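Long-range contacts in putative ring-cleaving dioxygenase MhqO (Bacillus subtilis subsp. subtilis, PDB 3OAJ), which is a putative iron-dependent extradiol dioxygenase that may cleave the rings of aromatic compounds and so contribute to their breakdown: residues Arg33-Val39 against Met283-Leu289; Gly45-Leu49 against Leu304-Glu308. All blocks are in the same frame, centred on the assembly; numbering follows the deposited sequence.

Contact 1. Residues Arg33-Val39 against Met283-Leu289; sequences RLVKQTV and MGEKLML
V39 and L289 form the apolar end of this contact: CD2 of L289 sits 3.8 Å from CG2 of V39 and equally near its CG1, nested against both methyls. Beside them L287, its end bent back toward the strand, lays CD1 against the backbone of T38. I300 of helix 297-303 touches both V39 and L289. In the middle K36 points its CB away, but bends at chi2 and chi3 so that CD lies 3.8 Å from CG of M288, the two side chains roughly perpendicular; K36 NZ goes on to salt bridges with D277 and E278. Strand 33-39 is an outermost strand of the eight-stranded mixed sheet to which each of the two vicinal oxygen chelate regions gives four strands, and a classic beta bulge, with V35 and K36 both facing Y50, lies in it beside G284. There the CA of G284 makes a CA-H...O contact of 3.3 Å with O of L34. Further along, M288 N donates a nearly straight bond of 2.9 Å to Q37 O, in the carbonyl plane. T38 OG1 donates to M288 O over 2.6 Å, approaching from above the carbonyl plane. With chi1 at 52°, CG of Q37 is tucked between its own backbone N and carbonyl carbon, and the extended chain carries NE2 to G284 O, 3.3 Å away in the amide plane of Q37 but above that carbonyl. One water takes the Q37 N-H and donates to K286 O. At the far polar end CG of M283 lies over one face of the R33 guanidinium, offset to its rim. R33 NH2 gives M283 O a weak bond of 3.1 Å; NH1 bonds E54 O and NH2 also bonds Q280 O, while a second water links R33 NE to M283 O.

Contact 2. Residues Gly45-Leu49 against Leu304-Glu308; sequences GTYHL and LLPFE
G45-L49 and L304-E308 touch without pairing as strands: their touching parts run 33° apart, and the nearest CA atoms, those of G45 and L304, are 6.5 Å from each other. The contact fastens the tail after helix 297-303 onto strand 47-52 of the first vicinal oxygen chelate region. Y47 reaches across to the second segment and its ring is sandwiched. On one face CD2 of L304 makes a CH-pi contact, 4.0 Å from the Y47 ring centroid and almost on the ring normal. On the opposite face F307 presents its edge in a T-shaped stack, planes at 87°, with its CE2 3.4 Å from CZ of Y47 and offset toward the rim. A chi1 of 75° holds the F307 ring back over its own backbone, and from there its CZ also meets CD2 of L49 at 3.7 Å. L49 and F307 both touch T23 of helix 19-29. With two faces packed, the ring of Y47 probably has little freedom to tilt, which would help fix the position of its hydroxyl: OH donates to O of L305 over 2.7 Å, from above the carbonyl plane.

Overall arrangement
The centres of the two contacts lie about 10 Å apart, on the same side of the chain's centre, and both contacts reach one mixed sheet in which strands 33-39 and 47-52 are antiparallel neighbours. Along the chain the segments alternate: 33-39 and 45-49 come first, in the first vicinal oxygen chelate region, and both partners follow more than 240 residues later, with helix 297-303 between them. T38 O and H48 N probably share a hydrogen bond, and CD2 of L287 packs on CD1 of L304. The C-terminal region thus folds back over the edge strand 33-39 and its neighbour 47-52; the side chains of T38 and L49 are about 11 and 13 Å from the zinc bound by H11, H218 and E266, residues predicted to hold iron.

Contact 1. Residues Arg33-Val39 against Met283-Leu289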
loop_
_atom_site.group_PDB
_atom_site.type_symbol
_atom_site.label_atom_id
_atom_site.label_comp_id
_atom_site.label_asym_id
_atom_site.label_seq_id
_atom_site.Cartn_x
_atom_site.Cartn_y
_atom_site.Cartn_z
ATOM N N ARG A 33 12.482 -2.294 1.874
ATOM C CA ARG A 33 13.249 -1.367 2.680
ATOM C C ARG A 33 12.306 -0.592 3.571
ATOM O O ARG A 33 11.281 -0.109 3.100
ATOM C CB ARG A 33 14.010 -0.407 1.775
ATOM C CG ARG A 33 14.741 0.669 2.555
ATOM C CD ARG A 33 15.569 1.591 1.694
ATOM N NE ARG A 33 16.338 2.491 2.553
ATOM C CZ ARG A 33 17.181 3.422 2.112
ATOM N NH1 ARG A 33 17.368 3.597 0.805
ATOM N NH2 ARG A 33 17.846 4.177 2.991
ATOM N N LEU A 34 12.661 -0.475 4.848
ATOM C CA LEU A 34 11.989 0.448 5.739
ATOM C C LEU A 34 12.524 1.827 5.400
ATOM O O LEU A 34 13.656 2.155 5.753
ATOM C CB LEU A 34 12.259 0.103 7.213
ATOM C CG LEU A 34 11.610 1.053 8.236
ATOM C CD1 LEU A 34 10.101 1.048 8.115
ATOM C CD2 LEU A 34 12.032 0.727 9.663
ATOM N N VAL A 35 11.722 2.602 4.667
ATOM C CA VAL A 35 12.160 3.909 4.177
ATOM C C VAL A 35 11.832 5.049 5.126
ATOM O O VAL A 35 12.395 6.127 5.005
ATOM C CB VAL A 35 11.642 4.228 2.739
ATOM C CG1 VAL A 35 12.220 3.237 1.743
ATOM C CG2 VAL A 35 10.117 4.256 2.681
ATOM N N LYS A 36 10.914 4.827 6.069
ATOM C CA LYS A 36 10.593 5.876 7.051
ATOM C C LYS A 36 9.963 5.285 8.299
ATOM O O LYS A 36 9.007 4.508 8.228
ATOM C CB LYS A 36 9.654 6.929 6.421
ATOM C CG LYS A 36 9.468 8.212 7.257
ATOM C CD LYS A 36 10.771 8.999 7.386
ATOM C CE LYS A 36 11.391 9.284 6.033
ATOM N NZ LYS A 36 12.631 10.115 6.154
ATOM N N GLN A 37 10.514 5.653 9.452
ATOM C CA GLN A 37 9.828 5.385 10.698
ATOM C C GLN A 37 9.452 6.713 11.294
ATOM O O GLN A 37 10.295 7.597 11.519
ATOM C CB GLN A 37 10.628 4.529 11.684
ATOM C CG GLN A 37 12.001 4.993 11.972
ATOM C CD GLN A 37 12.609 4.222 13.117
ATOM O OE1 GLN A 37 12.153 4.317 14.273
ATOM N NE2 GLN A 37 13.632 3.433 12.807
ATOM N N THR A 38 8.155 6.854 11.511
ATOM C CA THR A 38 7.627 8.064 12.107
ATOM C C THR A 38 6.483 7.667 13.013
ATOM O O THR A 38 6.403 6.504 13.421
ATOM C CB THR A 38 7.274 9.127 11.007
ATOM O OG1 THR A 38 6.906 10.368 11.624
ATOM C CG2 THR A 38 6.165 8.650 10.055
ATOM N N VAL A 39 5.631 8.621 13.355
ATOM C CA VAL A 39 4.458 8.343 14.171
ATOM C C VAL A 39 3.189 8.735 13.415
ATOM O O VAL A 39 3.247 9.492 12.442
ATOM C CB VAL A 39 4.521 9.063 15.547
ATOM C CG1 VAL A 39 5.703 8.558 16.379
ATOM C CG2 VAL A 39 4.581 10.584 15.390
ATOM N N MET A 283 17.654 6.920 4.952
ATOM C CA MET A 283 16.245 7.066 5.307
ATOM C C MET A 283 15.702 5.765 5.890
ATOM O O MET A 283 16.041 4.665 5.418
ATOM C CB MET A 283 15.392 7.575 4.135
ATOM C CG MET A 283 15.455 6.722 2.877
ATOM S SD MET A 283 14.569 7.558 1.557
ATOM C CE MET A 283 14.729 6.370 0.219
ATOM N N GLY A 284 14.909 5.909 6.952
ATOM C CA GLY A 284 14.349 4.779 7.675
ATOM C C GLY A 284 15.089 4.431 8.949
ATOM O O GLY A 284 14.628 3.595 9.714
ATOM N N GLU A 285 16.230 5.073 9.182
ATOM C CA GLU A 285 17.117 4.688 10.295
ATOM C C GLU A 285 16.790 5.361 11.622
ATOM O O GLU A 285 17.048 4.794 12.687
ATOM C CB GLU A 285 18.585 4.920 9.927
ATOM C CG GLU A 285 19.126 3.847 8.994
ATOM C CD GLU A 285 20.498 4.165 8.434
ATOM O OE1 GLU A 285 21.174 5.083 8.951
ATOM O OE2 GLU A 285 20.899 3.482 7.469
ATOM N N LYS A 286 16.221 6.558 11.553
ATOM C CA LYS A 286 15.913 7.331 12.753
ATOM C C LYS A 286 14.424 7.604 12.873
ATOM O O LYS A 286 13.717 7.708 11.863
ATOM C CB LYS A 286 16.662 8.661 12.740
ATOM C CG LYS A 286 18.169 8.538 12.883
ATOM C CD LYS A 286 18.808 9.912 12.887
ATOM C CE LYS A 286 18.625 10.580 11.537
ATOM N NZ LYS A 286 18.626 12.064 11.609
ATOM N N LEU A 287 13.941 7.735 14.106
ATOM C CA LEU A 287 12.556 8.137 14.322
ATOM C C LEU A 287 12.373 9.610 13.951
ATOM O O LEU A 287 12.876 10.513 14.637
ATOM C CB LEU A 287 12.111 7.891 15.770
ATOM C CG LEU A 287 10.648 8.268 16.055
ATOM C CD1 LEU A 287 9.640 7.284 15.432
ATOM C CD2 LEU A 287 10.393 8.461 17.548
ATOM N N MET A 288 11.663 9.841 12.853
ATOM C CA MET A 288 11.361 11.196 12.413
ATOM C C MET A 288 10.009 11.612 12.967
ATOM O O MET A 288 9.082 10.800 13.024
ATOM C CB MET A 288 11.370 11.277 10.885
ATOM C CG MET A 288 12.627 10.695 10.239
ATOM S SD MET A 288 14.180 11.293 10.968
ATOM C CE MET A 288 14.092 13.002 10.460
ATOM N N LEU A 289 9.894 12.868 13.388
ATOM C CA LEU A 289 8.634 13.348 13.977
ATOM C C LEU A 289 8.040 14.529 13.240
ATOM O O LEU A 289 8.793 15.403 12.810
ATOM C CB LEU A 289 8.853 13.749 15.437
ATOM C CG LEU A 289 9.183 12.640 16.434
ATOM C CD1 LEU A 289 9.435 13.223 17.817
ATOM C CD2 LEU A 289 8.094 11.566 16.505
HETATM O O HOH W 1 16.691 1.823 5.432
HETATM O O HOH W 2 13.092 7.075 9.311
#

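Contact 2. Residues Gly45-Leu49 against Leu304-Glu308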
loop_
_atom_site.group_PDB
_atom_site.type_symbol
_atom_site.label_atom_id
_atom_site.label_comp_id
_atom_site.label_asym_id
_atom_site.label_seq_id
_atom_site.Cartn_x
_atom_site.Cartn_y
_atom_site.Cartn_z
ATOM N N GLY A 45 1.612 8.456 19.807
ATOM C CA GLY A 45 2.124 7.303 20.553
ATOM C C GLY A 45 2.083 6.002 19.773
ATOM O O GLY A 45 2.268 4.921 20.337
ATOM N N THR A 46 1.839 6.101 18.471
ATOM C CA THR A 46 1.757 4.934 17.612
ATOM C C THR A 46 2.671 5.167 16.424
ATOM O O THR A 46 2.656 6.249 15.838
ATOM C CB THR A 46 0.311 4.707 17.102
ATOM O OG1 THR A 46 -0.555 4.457 18.216
ATOM C CG2 THR A 46 0.240 3.515 16.132
ATOM N N TYR A 47 3.453 4.150 16.074
ATOM C CA TYR A 47 4.311 4.197 14.896
ATOM C C TYR A 47 3.501 4.357 13.625
ATOM O O TYR A 47 2.378 3.876 13.516
ATOM C CB TYR A 47 5.073 2.888 14.728
ATOM C CG TYR A 47 6.314 2.709 15.567
ATOM C CD1 TYR A 47 7.438 3.519 15.382
ATOM C CD2 TYR A 47 6.391 1.674 16.501
ATOM C CE1 TYR A 47 8.598 3.320 16.137
ATOM C CE2 TYR A 47 7.535 1.468 17.262
ATOM C CZ TYR A 47 8.638 2.285 17.067
ATOM O OH TYR A 47 9.778 2.095 17.814
ATOM N N HIS A 48 4.128 4.987 12.648
ATOM C CA HIS A 48 3.716 4.862 11.273
ATOM C C HIS A 48 4.969 4.465 10.522
ATOM O O HIS A 48 5.912 5.249 10.459
ATOM C CB HIS A 48 3.170 6.189 10.736
ATOM C CG HIS A 48 2.463 6.062 9.419
ATOM N ND1 HIS A 48 2.022 7.154 8.700
ATOM C CD2 HIS A 48 2.151 4.972 8.674
ATOM C CE1 HIS A 48 1.437 6.736 7.587
ATOM N NE2 HIS A 48 1.499 5.418 7.551
ATOM N N LEU A 49 4.967 3.247 9.970
ATOM C CA LEU A 49 6.127 2.701 9.259
ATOM C C LEU A 49 5.830 2.655 7.768
ATOM O O LEU A 49 4.749 2.239 7.350
ATOM C CB LEU A 49 6.460 1.285 9.751
ATOM C CG LEU A 49 6.661 1.106 11.259
ATOM C CD1 LEU A 49 7.038 -0.354 11.519
ATOM C CD2 LEU A 49 7.728 2.061 11.800
ATOM N N LEU A 304 7.164 4.167 22.716
ATOM C CA LEU A 304 7.240 3.326 21.508
ATOM C C LEU A 304 8.022 2.044 21.764
ATOM O O LEU A 304 9.041 2.056 22.457
ATOM C CB LEU A 304 7.836 4.097 20.316
ATOM C CG LEU A 304 7.022 5.258 19.730
ATOM C CD1 LEU A 304 7.879 6.050 18.760
ATOM C CD2 LEU A 304 5.757 4.780 19.041
ATOM N N LEU A 305 7.534 0.939 21.208
ATOM C CA LEU A 305 8.198 -0.357 21.375
ATOM C C LEU A 305 9.465 -0.404 20.534
ATOM O O LEU A 305 9.437 -0.036 19.374
ATOM C CB LEU A 305 7.263 -1.505 20.957
ATOM C CG LEU A 305 6.091 -1.833 21.890
ATOM C CD1 LEU A 305 5.101 -2.768 21.213
ATOM C CD2 LEU A 305 6.579 -2.436 23.218
ATOM N N PRO A 306 10.585 -0.871 21.112
ATOM C CA PRO A 306 11.771 -0.979 20.284
ATOM C C PRO A 306 11.629 -2.110 19.269
ATOM O O PRO A 306 10.943 -3.116 19.519
ATOM C CB PRO A 306 12.881 -1.287 21.298
ATOM C CG PRO A 306 12.178 -1.971 22.411
ATOM C CD PRO A 306 10.844 -1.292 22.502
ATOM N N PHE A 307 12.277 -1.942 18.126
ATOM C CA PHE A 307 12.320 -2.979 17.114
ATOM C C PHE A 307 13.514 -2.733 16.211
ATOM O O PHE A 307 14.028 -1.616 16.146
ATOM C CB PHE A 307 10.993 -3.055 16.313
ATOM C CG PHE A 307 10.809 -1.942 15.312
ATOM C CD1 PHE A 307 11.183 -2.120 13.987
ATOM C CD2 PHE A 307 10.242 -0.729 15.692
ATOM C CE1 PHE A 307 11.015 -1.097 13.051
ATOM C CE2 PHE A 307 10.073 0.297 14.764
ATOM C CZ PHE A 307 10.472 0.118 13.452
ATOM N N GLU A 308 13.970 -3.777 15.530
ATOM C CA GLU A 308 15.061 -3.613 14.585
ATOM C C GLU A 308 14.772 -4.271 13.247
ATOM O O GLU A 308 14.089 -5.300 13.173
ATOM C CB GLU A 308 16.406 -4.065 15.181
ATOM C CG GLU A 308 16.660 -5.569 15.205
ATOM C CD GLU A 308 18.120 -5.927 15.502
ATOM O OE1 GLU A 308 18.467 -7.126 15.425
ATOM O OE2 GLU A 308 18.925 -5.016 15.801
#